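Local atomic coordinates of Sqt1 (Chaetomium thermophilum, PDB entry 4ZOY), a protein that probably acts as a dedicated WD-repeat chaperone that captures a nascent ribosomal protein during its translation and so serves ribosome biogenesis. Residues F97-L105 with M114-P122; M400-D408 with G440-G451. One frame throughout, in Å; residues are numbered along the deposited sequence.

Interaction 1 of 2, residues F97-L105 with M114-P122; sequences FTLPRGDFL and MRVYAVSVP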
loop_
_atom_site.group_PDB
_atom_site.type_symbol
_atom_site.label_atom_id
_atom_site.label_comp_id
_atom_site.label_asym_id
_atom_site.label_seq_id
_atom_site.Cartn_x
_atom_site.Cartn_y
_atom_site.Cartn_z
ATOM N N PHE A 97 8.261 -6.788 -4.004
ATOM C CA PHE A 97 9.700 -6.961 -4.114
ATOM C C PHE A 97 10.284 -6.574 -2.771
ATOM O O PHE A 97 9.836 -5.604 -2.162
ATOM C CB PHE A 97 10.302 -6.090 -5.221
ATOM C CG PHE A 97 9.993 -6.570 -6.612
ATOM C CD1 PHE A 97 10.789 -7.526 -7.222
ATOM C CD2 PHE A 97 8.922 -6.047 -7.320
ATOM C CE1 PHE A 97 10.509 -7.967 -8.512
ATOM C CE2 PHE A 97 8.636 -6.487 -8.614
ATOM C CZ PHE A 97 9.434 -7.443 -9.204
ATOM N N THR A 98 11.287 -7.299 -2.296
ATOM C CA THR A 98 11.855 -6.947 -1.004
ATOM C C THR A 98 12.746 -5.712 -1.068
ATOM O O THR A 98 13.258 -5.339 -2.123
ATOM C CB THR A 98 12.657 -8.115 -0.403
ATOM O OG1 THR A 98 13.619 -8.592 -1.359
ATOM C CG2 THR A 98 11.717 -9.244 -0.005
ATOM N N LEU A 99 12.886 -5.059 0.082
ATOM C CA LEU A 99 13.838 -3.970 0.275
ATOM C C LEU A 99 15.120 -4.567 0.847
ATOM O O LEU A 99 15.065 -5.589 1.536
ATOM C CB LEU A 99 13.253 -2.911 1.211
ATOM C CG LEU A 99 12.039 -2.153 0.673
ATOM C CD1 LEU A 99 11.427 -1.299 1.772
ATOM C CD2 LEU A 99 12.430 -1.287 -0.533
ATOM N N PRO A 100 16.274 -3.945 0.572
ATOM C CA PRO A 100 16.454 -2.687 -0.159
ATOM C C PRO A 100 16.607 -2.793 -1.671
ATOM O O PRO A 100 16.502 -1.760 -2.332
ATOM C CB PRO A 100 17.755 -2.140 0.442
ATOM C CG PRO A 100 18.536 -3.366 0.740
ATOM C CD PRO A 100 17.519 -4.359 1.247
ATOM N N ARG A 101 16.863 -3.981 -2.203
ATOM C CA ARG A 101 17.329 -4.084 -3.588
ATOM C C ARG A 101 16.560 -5.100 -4.430
ATOM O O ARG A 101 16.993 -5.457 -5.526
ATOM C CB ARG A 101 18.829 -4.424 -3.617
ATOM C CG ARG A 101 19.724 -3.356 -2.967
ATOM C CD ARG A 101 21.217 -3.650 -3.162
ATOM N NE ARG A 101 21.783 -2.970 -4.329
ATOM C CZ ARG A 101 22.011 -3.556 -5.501
ATOM N NH1 ARG A 101 21.723 -4.840 -5.670
ATOM N NH2 ARG A 101 22.526 -2.859 -6.504
ATOM N N GLY A 102 15.418 -5.566 -3.932
ATOM C CA GLY A 102 14.573 -6.450 -4.718
ATOM C C GLY A 102 15.157 -7.829 -4.943
ATOM O O GLY A 102 14.979 -8.418 -6.009
ATOM N N ASP A 103 15.846 -8.357 -3.933
ATOM C CA ASP A 103 16.452 -9.684 -4.024
ATOM C C ASP A 103 15.407 -10.779 -4.182
ATOM O O ASP A 103 15.688 -11.865 -4.695
ATOM C CB ASP A 103 17.302 -9.987 -2.786
ATOM C CG ASP A 103 18.576 -9.179 -2.738
ATOM O OD1 ASP A 103 19.155 -8.910 -3.804
ATOM O OD2 ASP A 103 18.996 -8.817 -1.624
ATOM N N PHE A 104 14.200 -10.507 -3.704
ATOM C CA PHE A 104 13.130 -11.477 -3.782
ATOM C C PHE A 104 11.857 -10.826 -4.272
ATOM O O PHE A 104 11.626 -9.640 -4.049
ATOM C CB PHE A 104 12.863 -12.129 -2.424
ATOM C CG PHE A 104 14.051 -12.830 -1.848
ATOM C CD1 PHE A 104 14.293 -14.161 -2.141
ATOM C CD2 PHE A 104 14.922 -12.157 -1.006
ATOM C CE1 PHE A 104 15.390 -14.812 -1.609
ATOM C CE2 PHE A 104 16.022 -12.801 -0.465
ATOM C CZ PHE A 104 16.256 -14.134 -0.769
ATOM N N LEU A 105 11.056 -11.626 -4.960
ATOM C CA LEU A 105 9.685 -11.287 -5.307
ATOM C C LEU A 105 8.796 -12.255 -4.560
ATOM O O LEU A 105 8.999 -13.469 -4.624
ATOM C CB LEU A 105 9.455 -11.398 -6.820
ATOM C CG LEU A 105 8.011 -11.269 -7.308
ATOM C CD1 LEU A 105 7.439 -9.895 -6.980
ATOM C CD2 LEU A 105 7.945 -11.538 -8.809
ATOM N N MET A 114 2.222 -18.094 0.551
ATOM C CA MET A 114 3.246 -17.101 0.299
ATOM C C MET A 114 4.350 -17.757 -0.521
ATOM O O MET A 114 5.051 -18.643 -0.035
ATOM C CB MET A 114 3.802 -16.534 1.611
ATOM C CG MET A 114 4.839 -15.457 1.396
ATOM S SD MET A 114 5.591 -14.783 2.905
ATOM C CE MET A 114 6.612 -16.175 3.428
ATOM N N ARG A 115 4.490 -17.344 -1.776
ATOM C CA ARG A 115 5.502 -17.934 -2.647
ATOM C C ARG A 115 6.661 -16.981 -2.818
ATOM O O ARG A 115 6.476 -15.803 -3.138
ATOM C CB ARG A 115 4.900 -18.314 -4.002
ATOM C CG ARG A 115 3.865 -19.413 -3.862
ATOM C CD ARG A 115 3.223 -19.806 -5.185
ATOM N NE ARG A 115 4.183 -20.284 -6.172
ATOM C CZ ARG A 115 4.606 -21.542 -6.258
ATOM N NH1 ARG A 115 4.172 -22.450 -5.395
ATOM N NH2 ARG A 115 5.470 -21.886 -7.205
ATOM N N VAL A 116 7.863 -17.503 -2.591
ATOM C CA VAL A 116 9.079 -16.708 -2.609
ATOM C C VAL A 116 9.958 -17.031 -3.818
ATOM O O VAL A 116 10.346 -18.187 -4.031
ATOM C CB VAL A 116 9.900 -16.927 -1.318
ATOM C CG1 VAL A 116 11.206 -16.156 -1.376
ATOM C CG2 VAL A 116 9.076 -16.548 -0.086
ATOM N N TYR A 117 10.266 -16.001 -4.598
ATOM C CA TYR A 117 11.096 -16.123 -5.790
ATOM C C TYR A 117 12.360 -15.298 -5.655
ATOM O O TYR A 117 12.301 -14.122 -5.286
ATOM C CB TYR A 117 10.331 -15.660 -7.041
ATOM C CG TYR A 117 9.075 -16.450 -7.349
ATOM C CD1 TYR A 117 7.871 -16.163 -6.714
ATOM C CD2 TYR A 117 9.089 -17.470 -8.289
ATOM C CE1 TYR A 117 6.724 -16.875 -6.991
ATOM C CE2 TYR A 117 7.947 -18.192 -8.571
ATOM C CZ TYR A 117 6.769 -17.895 -7.924
ATOM O OH TYR A 117 5.636 -18.618 -8.208
ATOM N N ALA A 118 13.503 -15.901 -5.960
ATOM C CA ALA A 118 14.743 -15.146 -6.028
ATOM C C ALA A 118 14.781 -14.358 -7.331
ATOM O O ALA A 118 14.384 -14.865 -8.381
ATOM C CB ALA A 118 15.947 -16.077 -5.920
ATOM N N VAL A 119 15.251 -13.119 -7.257
ATOM C CA VAL A 119 15.289 -12.241 -8.416
ATOM C C VAL A 119 16.720 -11.876 -8.777
ATOM O O VAL A 119 17.509 -11.515 -7.906
ATOM C CB VAL A 119 14.496 -10.941 -8.168
ATOM C CG1 VAL A 119 14.477 -10.072 -9.421
ATOM C CG2 VAL A 119 13.080 -11.258 -7.707
ATOM N N SER A 120 17.050 -11.973 -10.062
ATOM C CA SER A 120 18.342 -11.521 -10.563
ATOM C C SER A 120 18.150 -10.560 -11.725
ATOM O O SER A 120 17.419 -10.858 -12.667
ATOM C CB SER A 120 19.206 -12.705 -10.999
ATOM O OG SER A 120 19.720 -13.397 -9.878
ATOM N N VAL A 121 18.808 -9.408 -11.653
ATOM C CA VAL A 121 18.655 -8.364 -12.662
ATOM C C VAL A 121 20.030 -7.912 -13.174
ATOM O O VAL A 121 20.596 -6.937 -12.678
ATOM C CB VAL A 121 17.864 -7.167 -12.104
ATOM C CG1 VAL A 121 17.665 -6.104 -13.177
ATOM C CG2 VAL A 121 16.516 -7.625 -11.574
ATOM N N PRO A 122 20.562 -8.638 -14.178
ATOM C CA PRO A 122 21.883 -8.468 -14.793
ATOM C C PRO A 122 21.948 -7.181 -15.588
ATOM O O PRO A 122 21.310 -7.106 -16.614
ATOM C CB PRO A 122 21.992 -9.661 -15.738
ATOM C CG PRO A 122 21.016 -10.666 -15.201
ATOM C CD PRO A 122 19.871 -9.822 -14.712
#

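Interaction 2 of 2, residues M400-D408 with G440-G451; sequences MDGVVRRWD and GLVKEWKGHRSG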
loop_
_atom_site.group_PDB
_atom_site.type_symbol
_atom_site.label_atom_id
_atom_site.label_comp_id
_atom_site.label_asym_id
_atom_site.label_seq_id
_atom_site.Cartn_x
_atom_site.Cartn_y
_atom_site.Cartn_z
ATOM N N MET A 400 -12.582 3.705 -8.051
ATOM C CA MET A 400 -13.481 2.797 -8.735
ATOM C C MET A 400 -14.260 3.490 -9.847
ATOM O O MET A 400 -15.094 2.862 -10.498
ATOM C CB MET A 400 -14.429 2.149 -7.735
ATOM C CG MET A 400 -13.726 1.180 -6.798
ATOM S SD MET A 400 -12.946 -0.196 -7.673
ATOM C CE MET A 400 -14.365 -1.141 -8.202
ATOM N N ASP A 401 -13.980 4.767 -10.083
ATOM C CA ASP A 401 -14.514 5.427 -11.268
ATOM C C ASP A 401 -13.674 5.075 -12.499
ATOM O O ASP A 401 -14.016 5.449 -13.613
ATOM C CB ASP A 401 -14.607 6.956 -11.061
ATOM C CG ASP A 401 -13.267 7.618 -10.795
ATOM O OD1 ASP A 401 -12.275 6.912 -10.527
ATOM O OD2 ASP A 401 -13.241 8.860 -10.863
ATOM N N GLY A 402 -12.579 4.349 -12.292
ATOM C CA GLY A 402 -11.728 3.927 -13.388
ATOM C C GLY A 402 -10.672 4.940 -13.786
ATOM O O GLY A 402 -10.025 4.779 -14.820
ATOM N N VAL A 403 -10.477 5.962 -12.956
ATOM C CA VAL A 403 -9.563 7.051 -13.292
ATOM C C VAL A 403 -8.420 7.146 -12.281
ATOM O O VAL A 403 -8.594 6.839 -11.096
ATOM C CB VAL A 403 -10.313 8.396 -13.365
ATOM C CG1 VAL A 403 -9.411 9.497 -13.885
ATOM C CG2 VAL A 403 -11.543 8.256 -14.278
ATOM N N VAL A 404 -7.242 7.516 -12.775
ATOM C CA VAL A 404 -6.104 7.866 -11.928
ATOM C C VAL A 404 -5.932 9.371 -12.009
ATOM O O VAL A 404 -6.015 9.958 -13.088
ATOM C CB VAL A 404 -4.812 7.160 -12.376
ATOM C CG1 VAL A 404 -3.651 7.519 -11.441
ATOM C CG2 VAL A 404 -5.022 5.663 -12.425
ATOM N N ARG A 405 -5.722 10.014 -10.866
ATOM C CA ARG A 405 -5.574 11.461 -10.850
ATOM C C ARG A 405 -4.351 11.887 -10.068
ATOM O O ARG A 405 -3.854 11.148 -9.226
ATOM C CB ARG A 405 -6.830 12.126 -10.273
ATOM C CG ARG A 405 -8.051 11.981 -11.172
ATOM C CD ARG A 405 -9.228 12.857 -10.778
ATOM N NE ARG A 405 -10.235 12.780 -11.838
ATOM C CZ ARG A 405 -11.223 11.895 -11.859
ATOM N NH1 ARG A 405 -11.384 11.036 -10.864
ATOM N NH2 ARG A 405 -12.069 11.870 -12.888
ATOM N N ARG A 406 -3.856 13.086 -10.359
ATOM C CA ARG A 406 -2.786 13.620 -9.540
ATOM C C ARG A 406 -3.163 15.019 -9.110
ATOM O O ARG A 406 -3.727 15.802 -9.889
ATOM C CB ARG A 406 -1.462 13.614 -10.260
ATOM C CG ARG A 406 -0.363 14.059 -9.301
ATOM C CD ARG A 406 0.954 13.794 -9.862
ATOM N NE ARG A 406 1.245 12.378 -9.990
ATOM C CZ ARG A 406 2.202 11.908 -10.778
ATOM N NH1 ARG A 406 2.905 12.753 -11.536
ATOM N NH2 ARG A 406 2.463 10.623 -10.824
ATOM N N TRP A 407 -2.853 15.308 -7.852
ATOM C CA TRP A 407 -3.325 16.496 -7.170
ATOM C C TRP A 407 -2.166 17.293 -6.620
ATOM O O TRP A 407 -1.192 16.724 -6.113
ATOM C CB TRP A 407 -4.257 16.126 -6.018
ATOM C CG TRP A 407 -5.332 15.169 -6.391
ATOM C CD1 TRP A 407 -5.276 13.810 -6.334
ATOM C CD2 TRP A 407 -6.634 15.504 -6.866
ATOM N NE1 TRP A 407 -6.471 13.274 -6.747
ATOM C CE2 TRP A 407 -7.319 14.294 -7.089
ATOM C CE3 TRP A 407 -7.284 16.712 -7.144
ATOM C CZ2 TRP A 407 -8.623 14.254 -7.562
ATOM C CZ3 TRP A 407 -8.578 16.673 -7.611
ATOM C CH2 TRP A 407 -9.235 15.453 -7.815
ATOM N N ASP A 408 -2.296 18.609 -6.732
ATOM C CA ASP A 408 -1.413 19.579 -6.097
ATOM C C ASP A 408 -2.082 20.004 -4.795
ATOM O O ASP A 408 -3.125 20.655 -4.812
ATOM C CB ASP A 408 -1.191 20.758 -7.065
ATOM C CG ASP A 408 -0.544 21.977 -6.424
ATOM O OD1 ASP A 408 -0.077 21.935 -5.269
ATOM O OD2 ASP A 408 -0.503 23.004 -7.138
ATOM N N GLY A 440 -7.119 21.822 -7.615
ATOM C CA GLY A 440 -5.745 21.384 -7.464
ATOM C C GLY A 440 -5.484 20.158 -8.326
ATOM O O GLY A 440 -4.468 19.493 -8.190
ATOM N N LEU A 441 -6.415 19.842 -9.218
ATOM C CA LEU A 441 -6.194 18.732 -10.138
ATOM C C LEU A 441 -5.115 19.066 -11.170
ATOM O O LEU A 441 -5.229 20.058 -11.897
ATOM C CB LEU A 441 -7.498 18.351 -10.842
ATOM C CG LEU A 441 -7.408 17.180 -11.825
ATOM C CD1 LEU A 441 -6.982 15.889 -11.125
ATOM C CD2 LEU A 441 -8.749 16.990 -12.520
ATOM N N VAL A 442 -4.079 18.233 -11.238
ATOM C CA VAL A 442 -2.944 18.450 -12.129
ATOM C C VAL A 442 -3.075 17.630 -13.401
ATOM O O VAL A 442 -2.834 18.132 -14.504
ATOM C CB VAL A 442 -1.603 18.076 -11.448
ATOM C CG1 VAL A 442 -0.460 18.105 -12.456
ATOM C CG2 VAL A 442 -1.315 18.993 -10.269
ATOM N N LYS A 443 -3.455 16.364 -13.245
ATOM C CA LYS A 443 -3.586 15.481 -14.391
ATOM C C LYS A 443 -4.585 14.359 -14.107
ATOM O O LYS A 443 -4.787 13.969 -12.958
ATOM C CB LYS A 443 -2.211 14.918 -14.765
ATOM C CG LYS A 443 -2.195 13.957 -15.946
ATOM C CD LYS A 443 -2.172 14.655 -17.290
ATOM C CE LYS A 443 -1.910 13.648 -18.411
ATOM N NZ LYS A 443 -3.139 12.915 -18.849
ATOM N N GLU A 444 -5.244 13.885 -15.165
ATOM C CA GLU A 444 -6.162 12.751 -15.123
ATOM C C GLU A 444 -5.726 11.744 -16.164
ATOM O O GLU A 444 -5.389 12.135 -17.284
ATOM C CB GLU A 444 -7.597 13.152 -15.453
ATOM C CG GLU A 444 -8.286 14.101 -14.543
ATOM C CD GLU A 444 -9.724 14.296 -14.983
ATOM O OE1 GLU A 444 -9.952 14.606 -16.178
ATOM O OE2 GLU A 444 -10.619 14.109 -14.154
ATOM N N TRP A 445 -5.770 10.460 -15.823
ATOM C CA TRP A 445 -5.459 9.405 -16.771
ATOM C C TRP A 445 -6.620 8.446 -16.869
ATOM O O TRP A 445 -6.988 7.797 -15.876
ATOM C CB TRP A 445 -4.206 8.645 -16.356
ATOM C CG TRP A 445 -2.938 9.446 -16.379
ATOM C CD1 TRP A 445 -2.119 9.646 -17.450
ATOM C CD2 TRP A 445 -2.310 10.087 -15.260
ATOM N NE1 TRP A 445 -1.025 10.398 -17.075
ATOM C CE2 TRP A 445 -1.120 10.677 -15.737
ATOM C CE3 TRP A 445 -2.642 10.231 -13.907
ATOM C CZ2 TRP A 445 -0.260 11.397 -14.913
ATOM C CZ3 TRP A 445 -1.773 10.960 -13.080
ATOM C CH2 TRP A 445 -0.604 11.529 -13.595
ATOM N N LYS A 446 -7.168 8.327 -18.078
ATOM C CA LYS A 446 -8.336 7.484 -18.312
ATOM C C LYS A 446 -7.954 6.277 -19.156
ATOM O O LYS A 446 -6.932 6.291 -19.834
ATOM C CB LYS A 446 -9.438 8.299 -18.991
ATOM C CG LYS A 446 -9.896 9.492 -18.173
ATOM C CD LYS A 446 -10.980 10.287 -18.898
ATOM C CE LYS A 446 -11.482 11.436 -18.037
ATOM N NZ LYS A 446 -12.501 12.254 -18.751
ATOM N N GLY A 447 -8.761 5.221 -19.091
ATOM C CA GLY A 447 -8.487 4.033 -19.876
ATOM C C GLY A 447 -9.122 2.793 -19.292
ATOM O O GLY A 447 -9.511 1.877 -20.025
ATOM N N HIS A 448 -9.203 2.731 -17.968
ATOM C CA HIS A 448 -9.913 1.630 -17.332
ATOM C C HIS A 448 -11.404 1.848 -17.477
ATOM O O HIS A 448 -11.862 2.975 -17.614
ATOM C CB HIS A 448 -9.561 1.505 -15.843
ATOM C CG HIS A 448 -8.214 0.903 -15.587
ATOM N ND1 HIS A 448 -7.993 -0.454 -15.593
ATOM C CD2 HIS A 448 -7.025 1.484 -15.294
ATOM C CE1 HIS A 448 -6.712 -0.690 -15.340
ATOM N NE2 HIS A 448 -6.112 0.468 -15.145
ATOM N N ARG A 449 -12.162 0.760 -17.429
ATOM C CA ARG A 449 -13.595 0.890 -17.267
ATOM C C ARG A 449 -13.898 1.377 -15.857
ATOM O O ARG A 449 -13.124 1.129 -14.916
ATOM C CB ARG A 449 -14.301 -0.446 -17.541
ATOM C CG ARG A 449 -14.429 -0.768 -19.034
ATOM C CD ARG A 449 -14.107 -2.255 -19.317
ATOM N NE ARG A 449 -15.035 -3.132 -18.646
ATOM C CZ ARG A 449 -14.889 -4.439 -18.432
ATOM N NH1 ARG A 449 -13.821 -5.135 -18.828
ATOM N NH2 ARG A 449 -15.860 -5.052 -17.800
ATOM N N SER A 450 -15.019 2.073 -15.710
ATOM C CA SER A 450 -15.540 2.429 -14.398
ATOM C C SER A 450 -16.110 1.199 -13.706
ATOM O O SER A 450 -16.365 0.182 -14.353
ATOM C CB SER A 450 -16.627 3.491 -14.524
ATOM O OG SER A 450 -17.793 2.916 -15.114
ATOM N N GLY A 451 -16.327 1.287 -12.396
ATOM C CA GLY A 451 -16.971 0.204 -11.674
ATOM C C GLY A 451 -18.347 -0.133 -12.232
ATOM O O GLY A 451 -18.727 -1.301 -12.299
HETATM O O HOH W 1 -7.501 4.807 -15.941
HETATM O O HOH W 2 -11.062 5.619 -17.347
HETATM O O HOH W 3 -13.387 12.816 -15.454
#

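Interaction 1 of 2, residues F97-L105 with M114-P122
Val-119, Leu-105 and Phe-104 carry this antiparallel beta hairpin, formed by the second and third strands of a WD40 propeller blade. Leu-105 and Tyr-117 are a hydrogen-bonded pair: Leu-105 N reaches Tyr-117 O at 2.8 Å, and Tyr-117 N returns the bond to Leu-105 O. One step farther from the hairpin turn, Phe-104 and Ala-118 form a non-hydrogen-bonded pair, beyond which Val-119 N donates to Asp-103 O at 2.9 Å. The two branches of Val-119 do different work. CG2, anti to the carbonyl carbon and hence beside its own backbone N, leans over the neighbouring strand and comes within 3.4 Å of Leu-105 N, while CB sits against Gly-102 O. Phe-104 points to the other face of the sheet, where its CD1 lies 3.8 Å from Val-116 CG1; Leu-133 and Leu-171 pack against the same ring. Tyr-117 is placed with Leu-105 O at the edge of its ring and with Phe-83 of the preceding blade meeting it steeply; its OH accepts a hydrogen bond from Arg-115 NE at 3.0 Å, in the guanidinium plane, while Arg-115 NH1 forms a salt bridge with Glu-135. An alanine at Tyr-117 would remove ring and hydroxyl, and would probably leave a gap beside Phe-83 and deprive Arg-115 NE of its acceptor. On the face of Leu-105 and Tyr-117, which packs against strand 30-36, Leu-105 CD1 rests 3.8 Å above the centre of the Phe-97 ring, and Val-119 CG2 touches that ring's edge at CE1, 4.3 Å away.

Interaction 2 of 2, residues M400-D408 with G440-G451
Arg-405 and Glu-444 both turn CG anti to the carbonyl carbon (chi1 -68° and -63°) and run on extended, which lays the two chains side by side, pointing the same way. Arg-405 grips one oxygen side-on: NE meets Glu-444 OE2 at 2.7 Å on its anti side, and NH2 meets the same OE2 at 3.0 Å from above the carboxylate plane. NH1 turns to Asp-401 OD2 at 2.9 Å, on the syn lone pair, which makes a three-residue salt-bridge network and fixes the guanidinium's rotation; Val-403 CG1 covers one of its faces. On this same face of the sheet, Leu-441 CD1 makes a CH-pi contact over the six-membered ring of Trp-407, 3.9 Å from its centroid.

On the other side of the sheet the indole of Trp-445 is the broad surface. Its CE3 touches Val-404 CG1 at 3.8 Å, and its CH2 stands 4.0 Å above the centre of the Arg-406 guanidinium, the planes 67° apart. That guanidinium is itself held by Gly-466 O and Thr-396 OG1.

Antiparallel pairing shifts by one residue where Val-442 and Lys-443 both face Arg-406, a classic beta bulge; Arg-406 O takes a bond of 2.8 Å from Val-442 N and a weak one from Lys-443 N. Farther along, two waters bind Gly-402 O and link it to the turn at Gly-447 and His-448.

Trp-407 NE1 bonds Ser-397 OG, and Asp-401 OD1 bonds His-371 ND1, consistent with the Asp-His-Ser-Trp tetrad of a WD40 repeat. Trp-407 and Asp-408 end the third strand as its Trp-Asp dipeptide, and strand 441-445 closes the blade as its outermost strand.

Both contacts join neighbouring strands within single four-stranded antiparallel blades of a beta-propeller, but in different blades. Interaction 1 pairs the second and third strands of the sheet 92-136; interaction 2, much later in the chain, pairs the third and fourth of the sheet 376-445. Their centres lie 30 Å apart, the nearest atoms about 18 Å apart, and nothing touches between them. Eight such sheets form the ring. Interaction 2 borders the closing blade, where strand 9-11 from the N-terminus joins strands from the C-terminal end. The two contacts thus hold separate blades internally, while the ring of eight blades joins both in one propeller.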